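Long-range contacts in alpha-pyrone synthesis polyketide synthase-like Pks18 (Mycobacterium tuberculosis, PDB 1TED), which probably extends medium- and long-chain aliphatic acyl-CoA starters with malonyl-CoA to make tri- and tetraketide alpha-pyrones, working as a homodimeric type III polyketide synthase: residues V199-L204 / M347-L352; L309-P314 / G372-F377. All blocks are in the same frame, centred on the assembly; numbering follows the deposited sequence.

Contact 1 of 2, residues V199-L204 / M347-L352; sequences VVCIEL and MLSVSL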
loop_
_atom_site.group_PDB
_atom_site.type_symbol
_atom_site.label_atom_id
_atom_site.label_comp_id
_atom_site.label_asym_id
_atom_site.label_seq_id
_atom_site.Cartn_x
_atom_site.Cartn_y
_atom_site.Cartn_z
ATOM N N VAL A 199 12.491 5.699 0.456
ATOM C CA VAL A 199 11.241 5.641 1.209
ATOM C C VAL A 199 10.715 7.057 1.412
ATOM O O VAL A 199 11.446 7.951 1.840
ATOM C CB VAL A 199 11.435 4.948 2.582
ATOM C CG1 VAL A 199 10.136 4.972 3.372
ATOM C CG2 VAL A 199 11.847 3.518 2.366
ATOM N N VAL A 200 9.442 7.261 1.100
ATOM C CA VAL A 200 8.854 8.580 1.219
ATOM C C VAL A 200 7.509 8.539 1.932
ATOM O O VAL A 200 6.586 7.839 1.512
ATOM C CB VAL A 200 8.686 9.231 -0.195
ATOM C CG1 VAL A 200 8.073 10.607 -0.085
ATOM C CG2 VAL A 200 10.037 9.331 -0.887
ATOM N N CYS A 201 7.421 9.275 3.035
ATOM C CA CYS A 201 6.192 9.369 3.802
ATOM C C CYS A 201 5.734 10.816 3.641
ATOM O O CYS A 201 6.482 11.749 3.921
ATOM C CB CYS A 201 6.453 9.029 5.268
ATOM S SG CYS A 201 7.149 7.374 5.535
ATOM N N ILE A 202 4.512 10.998 3.161
ATOM C CA ILE A 202 3.973 12.331 2.927
ATOM C C ILE A 202 2.585 12.392 3.543
ATOM O O ILE A 202 1.711 11.584 3.227
ATOM C CB ILE A 202 3.897 12.629 1.401
ATOM C CG1 ILE A 202 3.162 13.946 1.146
ATOM C CG2 ILE A 202 3.221 11.474 0.680
ATOM C CD1 ILE A 202 4.009 15.184 1.374
ATOM N N GLU A 203 2.375 13.350 4.429
ATOM C CA GLU A 203 1.092 13.431 5.084
ATOM C C GLU A 203 0.547 14.849 5.048
ATOM O O GLU A 203 1.173 15.792 5.543
ATOM C CB GLU A 203 1.243 12.917 6.518
ATOM C CG GLU A 203 0.176 11.920 6.955
ATOM C CD GLU A 203 0.227 10.573 6.227
ATOM O OE1 GLU A 203 1.197 9.809 6.429
ATOM O OE2 GLU A 203 -0.713 10.277 5.464
ATOM N N LEU A 204 -0.619 14.988 4.429
ATOM C CA LEU A 204 -1.286 16.275 4.287
ATOM C C LEU A 204 -2.668 16.259 4.914
ATOM O O LEU A 204 -3.679 16.104 4.221
ATOM C CB LEU A 204 -1.404 16.642 2.806
ATOM C CG LEU A 204 -0.285 17.499 2.219
ATOM C CD1 LEU A 204 1.060 16.968 2.646
ATOM C CD2 LEU A 204 -0.416 17.522 0.696
ATOM N N MET A 347 2.073 14.447 12.515
ATOM C CA MET A 347 2.089 14.347 11.061
ATOM C C MET A 347 2.020 12.894 10.621
ATOM O O MET A 347 2.575 12.510 9.595
ATOM C CB MET A 347 3.353 14.999 10.502
ATOM C CG MET A 347 3.576 16.433 10.949
ATOM S SD MET A 347 5.332 16.789 10.850
ATOM C CE MET A 347 5.319 18.420 10.404
ATOM N N LEU A 348 1.341 12.085 11.424
ATOM C CA LEU A 348 1.158 10.677 11.118
ATOM C C LEU A 348 2.477 9.926 10.874
ATOM O O LEU A 348 3.410 10.047 11.672
ATOM C CB LEU A 348 0.206 10.552 9.918
ATOM C CG LEU A 348 -1.295 10.693 10.231
ATOM C CD1 LEU A 348 -1.533 11.748 11.278
ATOM C CD2 LEU A 348 -2.067 11.025 8.975
ATOM N N SER A 349 2.554 9.164 9.782
ATOM C CA SER A 349 3.746 8.377 9.465
ATOM C C SER A 349 5.055 9.146 9.464
ATOM O O SER A 349 6.103 8.600 9.780
ATOM C CB SER A 349 3.579 7.691 8.108
ATOM O OG SER A 349 3.331 8.631 7.076
ATOM N N VAL A 350 4.985 10.421 9.112
ATOM C CA VAL A 350 6.161 11.272 9.026
ATOM C C VAL A 350 6.878 11.574 10.343
ATOM O O VAL A 350 8.108 11.674 10.375
ATOM C CB VAL A 350 5.773 12.622 8.382
ATOM C CG1 VAL A 350 6.959 13.566 8.383
ATOM C CG2 VAL A 350 5.245 12.391 6.973
ATOM N N SER A 351 6.106 11.718 11.420
ATOM C CA SER A 351 6.644 12.085 12.727
ATOM C C SER A 351 7.793 11.259 13.280
ATOM O O SER A 351 8.757 11.801 13.819
ATOM C CB SER A 351 5.511 12.146 13.744
ATOM O OG SER A 351 4.570 13.132 13.354
ATOM N N LEU A 352 7.706 9.948 13.148
ATOM C CA LEU A 352 8.767 9.106 13.652
ATOM C C LEU A 352 10.099 9.502 13.006
ATOM O O LEU A 352 11.132 9.527 13.666
ATOM C CB LEU A 352 8.425 7.639 13.363
ATOM C CG LEU A 352 8.993 6.572 14.297
ATOM C CD1 LEU A 352 8.798 6.989 15.742
ATOM C CD2 LEU A 352 8.297 5.238 14.018
#
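Beside the acyl-binding tunnel, where Leu348 touches a bound myristic acid and lies close to the probable nucleophile Cys175, Leu348 runs across Glu203 at about a right angle while Ser349 takes hold of its carboxylate. The hydroxyl OG of Ser349 donates to Glu203 OE1 over a short 2.5 Å, arriving nearly in line with the C-O bond. Two features bring the groups together: a bend in the glutamate chain (chi2 67°), and a serine torsion that sets OG between its own backbone N and carbonyl carbon (chi1 58°). The other oxygen, OE2, is bonded to Ser143 N and to Thr144 OG1, so three bonds fix the rotation of this buried carboxylate. In the thiolase fold of chalcone synthase relatives two related halves face each other, and here the start of helix 349-361, from the C-terminal half, meets strand 196-204 of the N-terminal half. The CG2 methyl of Val350 packs 4.0 Å from Cys201 CB and 3.4 Å from the carbonyl oxygen Cys201 O. Further along the strand, Glu203 CB packs 3.4 Å from Met347 O, which accepts a hydrogen bond from Val350 N.

Contact 2 of 2, residues L309-P314 / G372-F377; sequences LWAIHP and GVAFAF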
loop_
_atom_site.group_PDB
_atom_site.type_symbol
_atom_site.label_atom_id
_atom_site.label_comp_id
_atom_site.label_asym_id
_atom_site.label_seq_id
_atom_site.Cartn_x
_atom_site.Cartn_y
_atom_site.Cartn_z
ATOM N N LEU A 309 17.949 6.725 23.831
ATOM C CA LEU A 309 17.040 7.135 22.751
ATOM C C LEU A 309 15.788 6.285 22.597
ATOM O O LEU A 309 15.842 5.085 22.318
ATOM C CB LEU A 309 17.745 7.145 21.383
ATOM C CG LEU A 309 19.053 7.908 21.155
ATOM C CD1 LEU A 309 19.540 7.673 19.734
ATOM C CD2 LEU A 309 18.838 9.381 21.417
ATOM N N TRP A 310 14.655 6.936 22.770
ATOM C CA TRP A 310 13.375 6.301 22.603
ATOM C C TRP A 310 12.621 7.179 21.619
ATOM O O TRP A 310 12.135 8.253 21.968
ATOM C CB TRP A 310 12.643 6.202 23.940
ATOM C CG TRP A 310 13.216 5.132 24.834
ATOM C CD1 TRP A 310 14.143 5.294 25.828
ATOM C CD2 TRP A 310 12.931 3.726 24.780
ATOM N NE1 TRP A 310 14.452 4.080 26.391
ATOM C CE2 TRP A 310 13.723 3.101 25.766
ATOM C CE3 TRP A 310 12.085 2.936 23.991
ATOM C CZ2 TRP A 310 13.693 1.718 25.986
ATOM C CZ3 TRP A 310 12.057 1.556 24.209
ATOM C CH2 TRP A 310 12.858 0.966 25.200
ATOM N N ALA A 311 12.567 6.733 20.371
ATOM C CA ALA A 311 11.861 7.467 19.325
ATOM C C ALA A 311 10.403 7.027 19.354
ATOM O O ALA A 311 9.954 6.208 18.542
ATOM C CB ALA A 311 12.493 7.184 17.947
ATOM N N ILE A 312 9.672 7.572 20.319
ATOM C CA ILE A 312 8.268 7.257 20.491
ATOM C C ILE A 312 7.434 8.123 19.566
ATOM O O ILE A 312 7.568 9.344 19.571
ATOM C CB ILE A 312 7.829 7.515 21.944
ATOM C CG1 ILE A 312 8.648 6.629 22.894
ATOM C CG2 ILE A 312 6.327 7.279 22.085
ATOM C CD1 ILE A 312 8.398 6.902 24.363
ATOM N N HIS A 313 6.577 7.497 18.766
ATOM C CA HIS A 313 5.738 8.263 17.865
ATOM C C HIS A 313 5.008 9.373 18.619
ATOM O O HIS A 313 4.190 9.102 19.497
ATOM C CB HIS A 313 4.694 7.385 17.186
ATOM C CG HIS A 313 3.692 8.177 16.411
ATOM N ND1 HIS A 313 4.044 8.946 15.321
ATOM C CD2 HIS A 313 2.385 8.438 16.647
ATOM C CE1 HIS A 313 3.001 9.654 14.926
ATOM N NE2 HIS A 313 1.982 9.364 15.716
ATOM N N PRO A 314 5.292 10.640 18.271
ATOM C CA PRO A 314 4.644 11.778 18.935
ATOM C C PRO A 314 3.252 12.068 18.388
ATOM O O PRO A 314 3.007 13.121 17.815
ATOM C CB PRO A 314 5.628 12.916 18.694
ATOM C CG PRO A 314 6.203 12.576 17.347
ATOM C CD PRO A 314 6.394 11.085 17.397
ATOM N N GLY A 372 18.944 2.658 19.984
ATOM C CA GLY A 372 17.602 3.129 20.240
ATOM C C GLY A 372 16.492 2.250 19.712
ATOM O O GLY A 372 16.707 1.363 18.887
ATOM N N VAL A 373 15.296 2.501 20.226
ATOM C CA VAL A 373 14.108 1.784 19.814
ATOM C C VAL A 373 13.095 2.830 19.370
ATOM O O VAL A 373 12.890 3.847 20.044
ATOM C CB VAL A 373 13.463 0.986 20.971
ATOM C CG1 VAL A 373 12.161 0.359 20.479
ATOM C CG2 VAL A 373 14.438 -0.091 21.511
ATOM N N ALA A 374 12.481 2.589 18.223
ATOM C CA ALA A 374 11.472 3.494 17.717
ATOM C C ALA A 374 10.208 2.669 17.523
ATOM O O ALA A 374 10.276 1.476 17.212
ATOM C CB ALA A 374 11.915 4.098 16.397
ATOM N N PHE A 375 9.058 3.285 17.760
ATOM C CA PHE A 375 7.801 2.593 17.547
ATOM C C PHE A 375 6.665 3.575 17.403
ATOM O O PHE A 375 6.747 4.704 17.871
ATOM C CB PHE A 375 7.502 1.570 18.660
ATOM C CG PHE A 375 7.421 2.156 20.044
ATOM C CD1 PHE A 375 6.312 2.877 20.448
ATOM C CD2 PHE A 375 8.454 1.957 20.951
ATOM C CE1 PHE A 375 6.231 3.391 21.735
ATOM C CE2 PHE A 375 8.379 2.470 22.237
ATOM C CZ PHE A 375 7.267 3.187 22.629
ATOM N N ALA A 376 5.619 3.129 16.718
ATOM C CA ALA A 376 4.433 3.930 16.482
ATOM C C ALA A 376 3.252 2.974 16.492
ATOM O O ALA A 376 3.433 1.753 16.609
ATOM C CB ALA A 376 4.539 4.641 15.148
ATOM N N PHE A 377 2.049 3.528 16.353
ATOM C CA PHE A 377 0.837 2.720 16.393
ATOM C C PHE A 377 -0.014 2.804 15.136
ATOM O O PHE A 377 -0.400 3.888 14.701
ATOM C CB PHE A 377 0.020 3.118 17.624
ATOM C CG PHE A 377 0.803 3.037 18.899
ATOM C CD1 PHE A 377 1.065 1.810 19.488
ATOM C CD2 PHE A 377 1.362 4.184 19.461
ATOM C CE1 PHE A 377 1.880 1.716 20.619
ATOM C CE2 PHE A 377 2.182 4.108 20.593
ATOM C CZ PHE A 377 2.442 2.872 21.173
#
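His313 and Ala376 meet through their methylene and methyl groups, CB to CB at 3.4 Å, while His313 N donates to Phe375 O over 2.9 Å, the donor nitrogen nearly on the extension of the Phe375 C=O bond though the N-H...O angle is a bent 150°. Behind this pair the parallel register continues: Phe375 N donates to Ala311 O and Ala311 N to Val373 O, the latter over 2.9 Å, while the bond from Val373 N to Leu309 O is weak. On one face Trp310 and Val373 lie side by side, ring atom CZ3 reaching Val373 CB at 3.6 Å. Phe375, its ring set between backbone N and carbonyl carbon (chi1 59°), extends alongside Ile312 and brings CZ to 3.7 Å from Ile312 CG1; its CE2 lies 4.1 Å from Trp310 CE3, the two side chains crossing at a slant. On the other face Ala311 CB meets Ala374 CB at 3.5 Å, and Val355 of helix 349-361 packs on Ala311. Ala311 is also the centre of an inverse gamma turn, closed by a weak bond from Ile312 N to Trp310 O.

Helix 317-327 covers the Trp310, Ile312 and Phe375 face; both helices belong to the chain segment that connects these two parallel strands at the edge of the large sheet. The His313 side chain touches Asn346 and comes within about 3 Å of that of Cys175, consistent with the Cys-His-Asn triad of chalcone synthases. The main-chain bond and alanine contact hold His313 at N and CB, and CG anti to the backbone N (chi1 172°) carries the ring toward Cys175, consistent with a role in catalysis.

Both contacts are buried, with contact 1 nearer the centre of the chain and contact 2 at the edge strand of the same sheet. Contact 1 joins the N-terminal and C-terminal family regions, strand against helix, and depends on side chains, chiefly one carboxylate and one hydroxyl. Contact 2 stays within the C-terminal region, strand against strand, and depends on main-chain bonds flanked by aromatic and methyl packing. Helix 349-361 connects them: it begins in contact 1, and its first turn packs on contact 2 through Ser351 against Pro314 and His313, while Leu348 O lies near the His313 ring. Each contact brings one residue, Leu348 or His313, close to Cys175.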